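Local coordinates for malate oxidoreductase (Thermotoga maritima, PDB 1VL6), which probably catalyses the NAD-dependent oxidative decarboxylation of malate to pyruvate and carbon dioxide, at residues 234-239 and 243-248; 177-182 and 193-198; 114-119 and 125-130; 290-293 and 299-302; 358-363 and 367-372. One frame throughout, in Å; residues are numbered along the deposited sequence.

In the fold
Along the chain contact 3 closes first, followed by contacts 2, 1, 4 and 5. Contact 3 stands apart, on the parallel sheet that holds strand 110-115 in the malic enzyme N-terminal region; its centre is about 35 Å from that of contact 2. The other four fall within the NAD binding region. Contacts 2 and 4 share its mixed sheet through strands 194-198 and 289-292, have centres about 13 Å apart, and touch. Contact 5 packs against both, so helix 166-186, the sheet and the loop before helix 374-386 pack together as one unit. Contact 1 lies at the surface, its centre about 20 Å from that of contact 2.

Contact 1: residues 234-239 and 243-248; sequences ETCLNE and EIARIT
C236 meets A245 where the loop leading into helix 239-246 passes alongside that helix. The thiol SG of C236 reaches the methyl CB of A245 at 4.2 Å, a light apolar touch with both CB atoms directed at the opposing segment. The CA atoms of C236 and A245 are 8.0 Å apart, so sulfur and methyl together span the gap between the backbones. L228, in the loop before, also packs on A245. Two residues further on, N238 takes the N-cap position: its OD1 accepts from the backbone N of H241, with a weaker bond from Y240 N, which ties down the start of the helix. The result is an N-capped helix start at the surface of the NAD binding domain. E239 opens the first turn, and E243 N donates to E239 O at 2.9 Å, the i to i+4 bond of an alpha-helix, with an angle of 152° at the hydrogen. The CB of E243 also lies 3.6 Å from E239 O. With CG anti to its backbone N (chi1 -168°) and the chain extended beyond, E243 takes its carboxylate to helix 202-214, where OE1 bonds to Y205 OH and OE2 forms a salt bridge with K209. The E239 carboxylate has a different partner, with OE2 in a salt bridge to R150.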
# COMPACT_ATOMS: atom_id res chain seq x y z
N GLU A 234 11.63 -47.53 -27.79
CA GLU A 234 11.72 -46.22 -28.45
C GLU A 234 10.84 -45.19 -27.76
O GLU A 234 11.22 -44.03 -27.61
CB GLU A 234 11.24 -46.30 -29.92
CG GLU A 234 11.89 -47.37 -30.80
CD GLU A 234 13.39 -47.17 -31.02
OE1 GLU A 234 13.90 -46.06 -30.72
OE2 GLU A 234 14.07 -48.14 -31.51
N THR A 235 9.65 -45.61 -27.35
CA THR A 235 8.63 -44.70 -26.81
C THR A 235 8.93 -44.15 -25.43
O THR A 235 8.18 -43.31 -24.95
CB THR A 235 7.23 -45.41 -26.77
OG1 THR A 235 7.25 -46.56 -25.89
CG2 THR A 235 6.85 -46.02 -28.13
N CYS A 236 10.00 -44.63 -24.80
CA CYS A 236 10.34 -44.25 -23.42
C CYS A 236 11.64 -43.46 -23.25
O CYS A 236 12.80 -44.02 -23.08
CB CYS A 236 10.23 -45.47 -22.53
SG CYS A 236 8.45 -45.81 -22.45
N LEU A 237 11.37 -42.14 -23.27
CA LEU A 237 12.38 -41.08 -23.36
C LEU A 237 13.08 -40.86 -22.03
O LEU A 237 14.21 -40.39 -22.04
CB LEU A 237 11.78 -39.76 -23.92
CG LEU A 237 10.95 -39.71 -25.23
CD1 LEU A 237 11.41 -38.54 -26.11
CD2 LEU A 237 10.98 -40.97 -26.09
N ASN A 238 12.44 -41.19 -20.90
CA ASN A 238 13.13 -41.32 -19.62
C ASN A 238 12.48 -42.39 -18.79
O ASN A 238 11.50 -42.99 -19.17
CB ASN A 238 13.19 -39.99 -18.82
CG ASN A 238 11.90 -39.14 -18.95
OD1 ASN A 238 10.81 -39.61 -18.36
ND2 ASN A 238 11.92 -38.06 -19.52
N GLU A 239 13.07 -42.64 -17.63
CA GLU A 239 12.44 -43.43 -16.58
C GLU A 239 10.97 -43.05 -16.30
O GLU A 239 10.17 -43.91 -15.94
CB GLU A 239 13.28 -43.40 -15.27
CG GLU A 239 14.16 -42.16 -15.08
CD GLU A 239 14.50 -41.86 -13.62
OE1 GLU A 239 13.76 -42.28 -12.71
OE2 GLU A 239 15.50 -41.16 -13.39
N GLU A 243 7.66 -45.34 -16.39
CA GLU A 243 6.74 -45.50 -15.28
C GLU A 243 5.29 -45.38 -15.78
O GLU A 243 4.42 -46.21 -15.42
CB GLU A 243 7.00 -44.43 -14.24
CG GLU A 243 6.30 -44.67 -12.92
CD GLU A 243 6.22 -43.41 -12.07
OE1 GLU A 243 7.02 -42.48 -12.27
OE2 GLU A 243 5.33 -43.36 -11.20
N ILE A 244 5.04 -44.38 -16.63
CA ILE A 244 3.71 -44.18 -17.18
C ILE A 244 3.23 -45.32 -18.05
O ILE A 244 2.06 -45.76 -17.97
CB ILE A 244 3.63 -42.88 -17.97
CG1 ILE A 244 3.90 -41.69 -17.04
CG2 ILE A 244 2.23 -42.73 -18.62
CD1 ILE A 244 2.94 -41.53 -15.90
N ALA A 245 4.13 -45.80 -18.88
CA ALA A 245 3.77 -46.91 -19.76
C ALA A 245 3.29 -48.10 -18.92
O ALA A 245 2.45 -48.89 -19.35
CB ALA A 245 4.96 -47.33 -20.62
N ARG A 246 3.85 -48.25 -17.73
CA ARG A 246 3.51 -49.41 -16.92
C ARG A 246 2.15 -49.33 -16.23
O ARG A 246 1.60 -50.33 -15.84
CB ARG A 246 4.56 -49.64 -15.87
CG ARG A 246 5.77 -50.21 -16.49
CD ARG A 246 6.99 -49.99 -15.67
NE ARG A 246 7.97 -50.97 -16.06
CZ ARG A 246 9.26 -50.81 -15.90
NH1 ARG A 246 9.73 -49.71 -15.36
NH2 ARG A 246 10.08 -51.77 -16.30
N ILE A 247 1.61 -48.13 -16.09
CA ILE A 247 0.31 -48.01 -15.46
C ILE A 247 -0.73 -47.57 -16.44
O ILE A 247 -1.81 -47.17 -16.03
CB ILE A 247 0.35 -47.02 -14.26
CG1 ILE A 247 0.95 -45.66 -14.70
CG2 ILE A 247 1.07 -47.66 -13.09
CD1 ILE A 247 0.92 -44.59 -13.64
N THR A 248 -0.45 -47.67 -17.74
CA THR A 248 -1.39 -47.17 -18.78
C THR A 248 -1.62 -48.18 -19.86
O THR A 248 -1.08 -49.25 -19.84
CB THR A 248 -0.92 -45.87 -19.43
OG1 THR A 248 0.45 -45.99 -19.77
CG2 THR A 248 -1.03 -44.71 -18.46

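Contact 2: residues 177-182 and 193-198; sequences AAFLNA and VKVVVN
F179 of helix 166-186 packs on V195 of strand 194-198 and on V193 just ahead of it, joining a helix to the central sheet of a Rossmann-type NAD binding domain. The strand leads into what is probably a glycine-rich GxGxxG turn and helix 202-214, the arrangement that in such folds usually holds the dinucleotide. The closer part of the contact is the F179-V195 pair, all of it buried. Ring atom CE1 of F179 comes to 4.0 Å from V195 CG2, the two side chains inclined to each other. F179 has CG anti to its backbone N (chi1 167°), which sends the ring off the helix to the strand. Valine CG2, the methyl that meets the ring, sits beside the backbone N of V195. The backbones remain well separated, F179 CA and V195 CA being 9.9 Å apart, so the ring does the bridging. L211 of helix 202-214, V216 and F266 also pack here, on both F179 and V195; the F179 and F266 rings meet with their planes at about 55°. The contact is looser toward V193, and solvent comes nearer at K194, which follows it: this lysine is partly exposed, its NZ bonding to the carbonyls of A260 and E262. At the V193 end the approach is wider: V193 CG2 lies at the ring edge, near its plane, 4.3 Å from F179 CZ.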
# COMPACT_ATOMS: atom_id res chain seq x y z
N ALA A 177 -10.65 -31.30 -12.80
CA ALA A 177 -11.99 -30.77 -12.58
C ALA A 177 -12.71 -30.59 -13.90
O ALA A 177 -13.86 -30.91 -14.03
CB ALA A 177 -11.95 -29.46 -11.84
N ALA A 178 -12.01 -30.05 -14.89
CA ALA A 178 -12.61 -29.86 -16.22
C ALA A 178 -13.06 -31.21 -16.75
O ALA A 178 -14.13 -31.33 -17.31
CB ALA A 178 -11.58 -29.23 -17.16
N PHE A 179 -12.21 -32.22 -16.57
CA PHE A 179 -12.50 -33.56 -17.09
C PHE A 179 -13.74 -34.12 -16.44
O PHE A 179 -14.64 -34.60 -17.12
CB PHE A 179 -11.36 -34.50 -16.83
CG PHE A 179 -11.71 -35.94 -17.04
CD1 PHE A 179 -11.72 -36.48 -18.31
CD2 PHE A 179 -11.97 -36.77 -15.99
CE1 PHE A 179 -11.98 -37.82 -18.50
CE2 PHE A 179 -12.24 -38.11 -16.19
CZ PHE A 179 -12.24 -38.63 -17.44
N LEU A 180 -13.81 -34.03 -15.12
CA LEU A 180 -15.01 -34.52 -14.40
C LEU A 180 -16.30 -33.90 -14.89
O LEU A 180 -17.30 -34.59 -15.07
CB LEU A 180 -14.90 -34.32 -12.90
CG LEU A 180 -13.81 -35.20 -12.28
CD1 LEU A 180 -13.57 -34.82 -10.84
CD2 LEU A 180 -14.15 -36.67 -12.37
N ASN A 181 -16.30 -32.59 -15.09
CA ASN A 181 -17.50 -31.90 -15.55
C ASN A 181 -17.82 -32.24 -17.01
O ASN A 181 -18.97 -32.49 -17.37
CB ASN A 181 -17.36 -30.42 -15.30
CG ASN A 181 -17.68 -30.04 -13.84
OD1 ASN A 181 -18.15 -30.86 -13.04
ND2 ASN A 181 -17.44 -28.80 -13.51
N ALA A 182 -16.80 -32.28 -17.85
CA ALA A 182 -17.03 -32.69 -19.22
C ALA A 182 -17.64 -34.10 -19.28
O ALA A 182 -18.56 -34.37 -20.04
CB ALA A 182 -15.71 -32.61 -20.01
N VAL A 193 -14.42 -44.92 -20.15
CA VAL A 193 -13.90 -44.05 -21.20
C VAL A 193 -12.43 -44.25 -21.53
O VAL A 193 -11.63 -44.54 -20.63
CB VAL A 193 -14.09 -42.54 -20.90
CG1 VAL A 193 -15.53 -42.21 -20.98
CG2 VAL A 193 -13.54 -42.18 -19.55
N LYS A 194 -12.10 -44.06 -22.82
CA LYS A 194 -10.73 -44.05 -23.29
C LYS A 194 -10.26 -42.60 -23.38
O LYS A 194 -10.87 -41.80 -24.12
CB LYS A 194 -10.66 -44.68 -24.66
CG LYS A 194 -9.30 -44.70 -25.35
CD LYS A 194 -9.37 -45.21 -26.82
CE LYS A 194 -8.05 -45.87 -27.27
NZ LYS A 194 -7.85 -45.87 -28.76
N VAL A 195 -9.20 -42.27 -22.64
CA VAL A 195 -8.70 -40.94 -22.57
C VAL A 195 -7.28 -40.90 -23.07
O VAL A 195 -6.42 -41.58 -22.52
CB VAL A 195 -8.66 -40.47 -21.15
CG1 VAL A 195 -8.18 -38.97 -21.11
CG2 VAL A 195 -10.02 -40.64 -20.48
N VAL A 196 -7.02 -40.09 -24.11
CA VAL A 196 -5.70 -39.98 -24.67
C VAL A 196 -5.04 -38.75 -24.09
O VAL A 196 -5.57 -37.67 -24.25
CB VAL A 196 -5.73 -39.84 -26.19
CG1 VAL A 196 -4.34 -39.51 -26.70
CG2 VAL A 196 -6.17 -41.11 -26.83
N VAL A 197 -3.89 -38.91 -23.43
CA VAL A 197 -3.11 -37.78 -22.98
C VAL A 197 -1.86 -37.65 -23.84
O VAL A 197 -1.04 -38.56 -23.87
CB VAL A 197 -2.68 -37.96 -21.55
CG1 VAL A 197 -1.86 -36.71 -21.06
CG2 VAL A 197 -3.88 -38.18 -20.67
N ASN A 198 -1.68 -36.50 -24.50
CA ASN A 198 -0.53 -36.30 -25.35
C ASN A 198 0.40 -35.23 -24.80
O ASN A 198 -0.02 -34.09 -24.59
CB ASN A 198 -0.96 -35.86 -26.74
CG ASN A 198 0.21 -35.80 -27.74
OD1 ASN A 198 0.67 -36.82 -28.19
ND2 ASN A 198 0.68 -34.58 -28.08

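Contact 3: residues 114-119 and 125-130; sequences ICLSES and ISIVKS
L116 and I127 face each other across a turn, with L116 CA 8.9 Å from I127 CA: strand 110-115 has just ended and helix 121-130 turns back beside the residues that follow the strand. The two branched side chains lie alongside, pointing opposite ways, L116 CD2 resting 4.1 Å from I127 CG2, while the second leucine methyl, CD1, reaches V128 CG2 at 4.4 Å. The other end of I127 serves E118. Its CG1 stands anti to the carbonyl carbon (chi1 -67°), which carries CD1 to E118, 4.0 Å from CB and 4.1 Å from CG. The aliphatic base of the glutamate thus packs on the isoleucine. Its chain then bends at CG (chi2 61°) and takes the carboxylate to the backbone N of E120, which bonds to OE2; S119 N adds a weak bond to the same oxygen. On the helix, S130 OG donates to I127 O at 2.6 Å, a hydroxyl folded back on its own turn. V75 of strand 71-76 packs on both L116 and V128, and a second subunit adds its L131 against L116 and its S130 against I127. The contact thus links sheet, helix and subunit interface in a strand-turn-helix unit, the first half of the beta-alpha-beta crossover that leads from strand 110-115 to parallel strand 137-140.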
# COMPACT_ATOMS: atom_id res chain seq x y z
N ILE A 114 12.15 -15.76 -6.49
CA ILE A 114 13.45 -16.26 -6.29
C ILE A 114 13.90 -17.04 -7.51
O ILE A 114 13.59 -18.22 -7.67
CB ILE A 114 13.47 -17.07 -5.03
CG1 ILE A 114 13.47 -16.10 -3.85
CG2 ILE A 114 14.75 -17.92 -4.95
CD1 ILE A 114 13.02 -16.73 -2.61
N CYS A 115 14.60 -16.33 -8.37
CA CYS A 115 15.06 -16.80 -9.64
C CYS A 115 16.55 -17.09 -9.52
O CYS A 115 17.39 -16.18 -9.31
CB CYS A 115 14.81 -15.72 -10.69
SG CYS A 115 13.09 -15.55 -11.27
N LEU A 116 16.89 -18.36 -9.70
CA LEU A 116 18.21 -18.89 -9.38
C LEU A 116 19.07 -19.03 -10.60
O LEU A 116 18.58 -19.51 -11.63
CB LEU A 116 18.06 -20.26 -8.75
CG LEU A 116 17.15 -20.20 -7.54
CD1 LEU A 116 16.82 -21.63 -7.07
CD2 LEU A 116 17.79 -19.34 -6.43
N SER A 117 20.34 -18.67 -10.50
CA SER A 117 21.28 -18.94 -11.59
C SER A 117 21.94 -20.31 -11.45
O SER A 117 23.07 -20.46 -11.82
CB SER A 117 22.35 -17.86 -11.71
OG SER A 117 22.94 -17.58 -10.44
N GLU A 118 21.23 -21.30 -10.95
CA GLU A 118 21.78 -22.63 -10.79
C GLU A 118 20.74 -23.56 -11.31
O GLU A 118 19.56 -23.42 -11.01
CB GLU A 118 22.09 -22.93 -9.32
CG GLU A 118 22.49 -24.38 -9.01
CD GLU A 118 23.75 -24.80 -9.73
OE1 GLU A 118 24.82 -24.28 -9.37
OE2 GLU A 118 23.66 -25.64 -10.68
N SER A 119 21.16 -24.53 -12.11
CA SER A 119 20.19 -25.38 -12.71
C SER A 119 20.43 -26.91 -12.54
O SER A 119 19.55 -27.69 -12.92
CB SER A 119 20.01 -24.95 -14.15
OG SER A 119 21.12 -25.39 -14.89
N ILE A 125 17.88 -28.18 -5.19
CA ILE A 125 17.24 -28.78 -4.00
C ILE A 125 17.85 -28.20 -2.71
O ILE A 125 17.14 -27.73 -1.82
CB ILE A 125 17.35 -30.32 -4.01
CG1 ILE A 125 16.46 -30.89 -5.08
CG2 ILE A 125 16.92 -30.92 -2.68
CD1 ILE A 125 16.66 -32.34 -5.30
N SER A 126 19.17 -28.19 -2.64
CA SER A 126 19.77 -27.72 -1.41
C SER A 126 19.60 -26.23 -1.23
O SER A 126 19.56 -25.77 -0.09
CB SER A 126 21.25 -28.11 -1.28
OG SER A 126 21.98 -27.83 -2.44
N ILE A 127 19.52 -25.46 -2.32
CA ILE A 127 19.29 -24.02 -2.18
C ILE A 127 17.90 -23.79 -1.60
O ILE A 127 17.69 -23.05 -0.68
CB ILE A 127 19.47 -23.25 -3.52
CG1 ILE A 127 20.92 -23.27 -4.00
CG2 ILE A 127 19.08 -21.77 -3.36
CD1 ILE A 127 21.03 -22.99 -5.48
N VAL A 128 16.92 -24.46 -2.14
CA VAL A 128 15.59 -24.17 -1.69
C VAL A 128 15.38 -24.63 -0.24
O VAL A 128 14.72 -23.95 0.54
CB VAL A 128 14.62 -24.77 -2.63
CG1 VAL A 128 13.19 -24.55 -2.15
CG2 VAL A 128 14.87 -24.20 -4.02
N LYS A 129 15.95 -25.79 0.12
CA LYS A 129 15.88 -26.24 1.52
C LYS A 129 16.41 -25.21 2.47
O LYS A 129 15.87 -25.02 3.55
CB LYS A 129 16.67 -27.51 1.73
CG LYS A 129 15.91 -28.79 1.37
CD LYS A 129 16.87 -29.92 1.03
CE LYS A 129 17.74 -30.37 2.21
NZ LYS A 129 17.13 -31.58 2.86
N SER A 130 17.46 -24.51 2.05
CA SER A 130 18.14 -23.55 2.89
C SER A 130 17.27 -22.33 3.15
O SER A 130 17.53 -21.60 4.10
CB SER A 130 19.45 -23.10 2.25
OG SER A 130 19.26 -22.20 1.16

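Contact 4: residues 290-293 and 299-302; sequences IFAL and EIDP
The loop that leaves strand 289-292 for helix 302-307 folds back on its own strand, within the beta-alpha-beta unit that continues to the parallel strand 312-315 of the Rossmann-type domain. At the C-terminal end of the strand A292 points to the loop, its CA 5.2 Å from E299 CA. The methyl CB of A292 lies beside the E299 side chain, 4.1 Å from E299 CB and 3.6 Å from the carboxylate oxygen OE1. The glutamate bends at CG (chi2 89°), which brings its carboxylate back over the end of the strand. OE1 sits near L293 N, at 3.1 Å, but the angle is poor and the pair does not bond; the N-H that OE1 accepts is that of A294, one residue on. The other oxygen, OE2, bonds to S271 OG. With both oxygens engaged, this buried carboxylate lies close to what is probably the Rossmann-type glycine-rich turn. I300 supplies the apolar half of the contact: its CG2 meets I290 CG2 at 4.0 Å, the two side chains crossing at about a right angle, and stands 4.4 Å from A292 CB. Beyond it, D301 is the N-cap residue of helix 302-307, its OD2 accepting from L304 N. Backbone bonds tie I290 and A292 to strand 312-315 and F291 to strand 266-269, while F291 has its CB directed away from the loop and its ring packs on A178, F179 and A182 of helix 166-186.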
# COMPACT_ATOMS: atom_id res chain seq x y z
N ILE A 290 -12.23 -32.56 -26.42
CA ILE A 290 -10.90 -32.15 -26.86
C ILE A 290 -10.42 -31.01 -25.94
O ILE A 290 -10.97 -29.88 -26.00
CB ILE A 290 -10.96 -31.57 -28.30
CG1 ILE A 290 -11.53 -32.58 -29.29
CG2 ILE A 290 -9.57 -31.06 -28.77
CD1 ILE A 290 -10.72 -33.73 -29.53
N PHE A 291 -9.45 -31.33 -25.07
CA PHE A 291 -8.81 -30.36 -24.22
C PHE A 291 -7.49 -30.14 -24.97
O PHE A 291 -6.61 -31.05 -24.97
CB PHE A 291 -8.52 -30.93 -22.82
CG PHE A 291 -9.72 -31.08 -21.89
CD1 PHE A 291 -11.02 -30.87 -22.30
CD2 PHE A 291 -9.51 -31.54 -20.59
CE1 PHE A 291 -12.08 -31.05 -21.41
CE2 PHE A 291 -10.57 -31.71 -19.69
CZ PHE A 291 -11.85 -31.47 -20.10
N ALA A 292 -7.35 -29.02 -25.65
CA ALA A 292 -6.14 -28.79 -26.41
C ALA A 292 -5.43 -27.65 -25.76
O ALA A 292 -5.65 -26.49 -26.11
CB ALA A 292 -6.46 -28.49 -27.88
N LEU A 293 -4.55 -28.00 -24.83
CA LEU A 293 -3.98 -27.04 -23.90
C LEU A 293 -2.53 -26.63 -24.26
O LEU A 293 -1.89 -25.90 -23.53
CB LEU A 293 -4.03 -27.60 -22.47
CG LEU A 293 -5.36 -28.25 -22.08
CD1 LEU A 293 -5.36 -28.79 -20.71
CD2 LEU A 293 -6.46 -27.28 -22.23
N GLU A 299 -3.32 -27.66 -29.77
CA GLU A 299 -3.09 -28.83 -30.61
C GLU A 299 -3.99 -28.85 -31.87
O GLU A 299 -3.59 -29.36 -32.93
CB GLU A 299 -3.27 -30.13 -29.83
CG GLU A 299 -2.06 -30.47 -28.95
CD GLU A 299 -2.12 -29.88 -27.55
OE1 GLU A 299 -2.93 -28.96 -27.32
OE2 GLU A 299 -1.32 -30.33 -26.67
N ILE A 300 -5.19 -28.27 -31.74
CA ILE A 300 -6.02 -28.01 -32.91
C ILE A 300 -6.78 -26.75 -32.68
O ILE A 300 -7.12 -26.48 -31.55
CB ILE A 300 -6.98 -29.17 -33.17
CG1 ILE A 300 -7.86 -28.87 -34.39
CG2 ILE A 300 -7.84 -29.41 -31.96
CD1 ILE A 300 -8.68 -30.10 -34.85
N ASP A 301 -7.03 -25.98 -33.73
CA ASP A 301 -7.78 -24.75 -33.60
C ASP A 301 -9.15 -25.11 -33.05
O ASP A 301 -9.75 -26.06 -33.50
CB ASP A 301 -7.92 -24.04 -34.93
CG ASP A 301 -8.82 -22.82 -34.84
OD1 ASP A 301 -8.43 -21.80 -34.22
OD2 ASP A 301 -9.97 -22.85 -35.31
N PRO A 302 -9.62 -24.40 -32.03
CA PRO A 302 -10.89 -24.75 -31.39
C PRO A 302 -12.09 -24.69 -32.31
O PRO A 302 -12.93 -25.59 -32.26
CB PRO A 302 -11.03 -23.75 -30.24
CG PRO A 302 -9.65 -23.18 -30.01
CD PRO A 302 -8.94 -23.27 -31.35

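Contact 5: residues 358-363 and 367-372; sequences RSCEPE and IIPEAF
C360 carries its sulfur between the backbone N and the carbonyl carbon (chi1 71°), and this sets SG against the backbone of I368 and P369. I367 has the same value of chi1, but its CG2 falls beside its own N and meets the carbonyl O of E363 at 3.3 Å. The two parts, both without regular secondary structure, run at 142° to each other, and their CA atoms are nearest at P362 and I367, 4.5 Å apart. SG lies over the chain, 3.7 Å from I368 CA and 4.0 Å from P369 CD, and approaches I367 O at 3.9 Å. Ring atom CG of P369 touches S359 CB at 4.0 Å. P362 CB stands 4.2 Å from I367 O. This loop joins helices 346-358 and 374-386, and helix 166-186 packs on it through N181, K184 and L185 against P362. Polar atoms find partners outside the two segments: I367 O accepts from N181 ND2, I367 N donates to N322 OD1, and S359 OG bonds to A355 O and N379 ND2. E363 O and I367 N lie near each other, but at a poor angle for a bond. The two sides therefore hold by van der Waals contacts of C360 SG, the P369 ring and I367, while I367 N and O are each met by an asparagine side chain, N322 and N181.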
# COMPACT_ATOMS: atom_id res chain seq x y z
N ARG A 358 -17.33 -28.16 -8.67
CA ARG A 358 -18.66 -27.88 -8.17
C ARG A 358 -18.85 -26.37 -8.19
O ARG A 358 -19.91 -25.86 -7.88
CB ARG A 358 -18.92 -28.49 -6.77
CG ARG A 358 -18.33 -27.69 -5.64
CD ARG A 358 -18.47 -28.29 -4.24
NE ARG A 358 -17.67 -27.49 -3.30
CZ ARG A 358 -18.06 -26.30 -2.81
NH1 ARG A 358 -19.24 -25.79 -3.16
NH2 ARG A 358 -17.27 -25.62 -1.97
N SER A 359 -17.81 -25.62 -8.57
CA SER A 359 -17.96 -24.18 -8.48
C SER A 359 -18.72 -23.62 -9.69
O SER A 359 -18.74 -22.42 -9.89
CB SER A 359 -16.58 -23.52 -8.24
OG SER A 359 -16.19 -23.70 -6.86
N CYS A 360 -19.34 -24.47 -10.51
CA CYS A 360 -20.23 -23.99 -11.53
C CYS A 360 -21.20 -25.05 -11.89
O CYS A 360 -21.01 -26.18 -11.48
CB CYS A 360 -19.44 -23.63 -12.77
SG CYS A 360 -18.73 -25.01 -13.70
N GLU A 361 -22.25 -24.69 -12.63
CA GLU A 361 -23.13 -25.66 -13.27
C GLU A 361 -22.62 -25.91 -14.73
O GLU A 361 -22.65 -25.04 -15.61
CB GLU A 361 -24.58 -25.19 -13.17
CG GLU A 361 -25.63 -26.29 -13.43
CD GLU A 361 -25.45 -27.52 -12.54
OE1 GLU A 361 -25.45 -27.34 -11.29
OE2 GLU A 361 -25.30 -28.66 -13.09
N PRO A 362 -22.05 -27.08 -14.95
CA PRO A 362 -21.36 -27.29 -16.20
C PRO A 362 -22.31 -27.31 -17.38
O PRO A 362 -23.41 -27.82 -17.28
CB PRO A 362 -20.59 -28.60 -16.00
CG PRO A 362 -21.22 -29.29 -14.88
CD PRO A 362 -21.94 -28.25 -14.07
N GLU A 363 -21.87 -26.67 -18.46
CA GLU A 363 -22.50 -26.72 -19.77
C GLU A 363 -21.36 -26.88 -20.78
O GLU A 363 -20.21 -26.58 -20.46
CB GLU A 363 -23.29 -25.42 -20.06
CG GLU A 363 -24.37 -25.03 -19.04
CD GLU A 363 -25.53 -26.02 -18.96
OE1 GLU A 363 -25.50 -27.10 -19.60
OE2 GLU A 363 -26.48 -25.71 -18.23
N ILE A 367 -17.53 -25.52 -18.90
CA ILE A 367 -17.34 -26.75 -18.07
C ILE A 367 -16.62 -26.51 -16.75
O ILE A 367 -16.57 -27.40 -15.89
CB ILE A 367 -16.58 -27.80 -18.85
CG1 ILE A 367 -15.11 -27.40 -19.04
CG2 ILE A 367 -17.26 -27.99 -20.17
CD1 ILE A 367 -14.29 -28.31 -19.96
N ILE A 368 -16.05 -25.31 -16.61
CA ILE A 368 -15.46 -24.84 -15.37
C ILE A 368 -15.67 -23.35 -15.26
O ILE A 368 -16.01 -22.72 -16.25
CB ILE A 368 -13.98 -25.13 -15.33
CG1 ILE A 368 -13.31 -24.70 -16.64
CG2 ILE A 368 -13.75 -26.56 -15.05
CD1 ILE A 368 -11.84 -24.77 -16.48
N PRO A 369 -15.47 -22.80 -14.06
CA PRO A 369 -15.58 -21.34 -13.86
C PRO A 369 -14.41 -20.62 -14.48
O PRO A 369 -13.43 -21.27 -14.87
CB PRO A 369 -15.52 -21.17 -12.33
CG PRO A 369 -15.06 -22.44 -11.76
CD PRO A 369 -15.13 -23.52 -12.81
N GLU A 370 -14.52 -19.29 -14.58
CA GLU A 370 -13.38 -18.45 -14.93
C GLU A 370 -12.71 -18.00 -13.64
O GLU A 370 -13.36 -17.98 -12.58
CB GLU A 370 -13.78 -17.21 -15.68
CG GLU A 370 -14.47 -17.45 -16.99
CD GLU A 370 -15.56 -16.45 -17.22
OE1 GLU A 370 -15.26 -15.22 -17.07
OE2 GLU A 370 -16.69 -16.89 -17.51
N ALA A 371 -11.47 -17.55 -13.76
CA ALA A 371 -10.61 -17.20 -12.64
C ALA A 371 -11.04 -16.00 -11.91
O ALA A 371 -10.72 -15.86 -10.73
CB ALA A 371 -9.25 -16.95 -13.10
N PHE A 372 -11.70 -15.09 -12.60
CA PHE A 372 -12.20 -13.87 -11.95
C PHE A 372 -13.42 -14.10 -11.10
O PHE A 372 -13.90 -13.20 -10.40
CB PHE A 372 -12.50 -12.78 -12.99
CG PHE A 372 -11.26 -12.23 -13.60
CD1 PHE A 372 -10.52 -11.29 -12.93
CD2 PHE A 372 -10.79 -12.73 -14.79
CE1 PHE A 372 -9.36 -10.80 -13.47
CE2 PHE A 372 -9.61 -12.25 -15.34
CZ PHE A 372 -8.90 -11.29 -14.67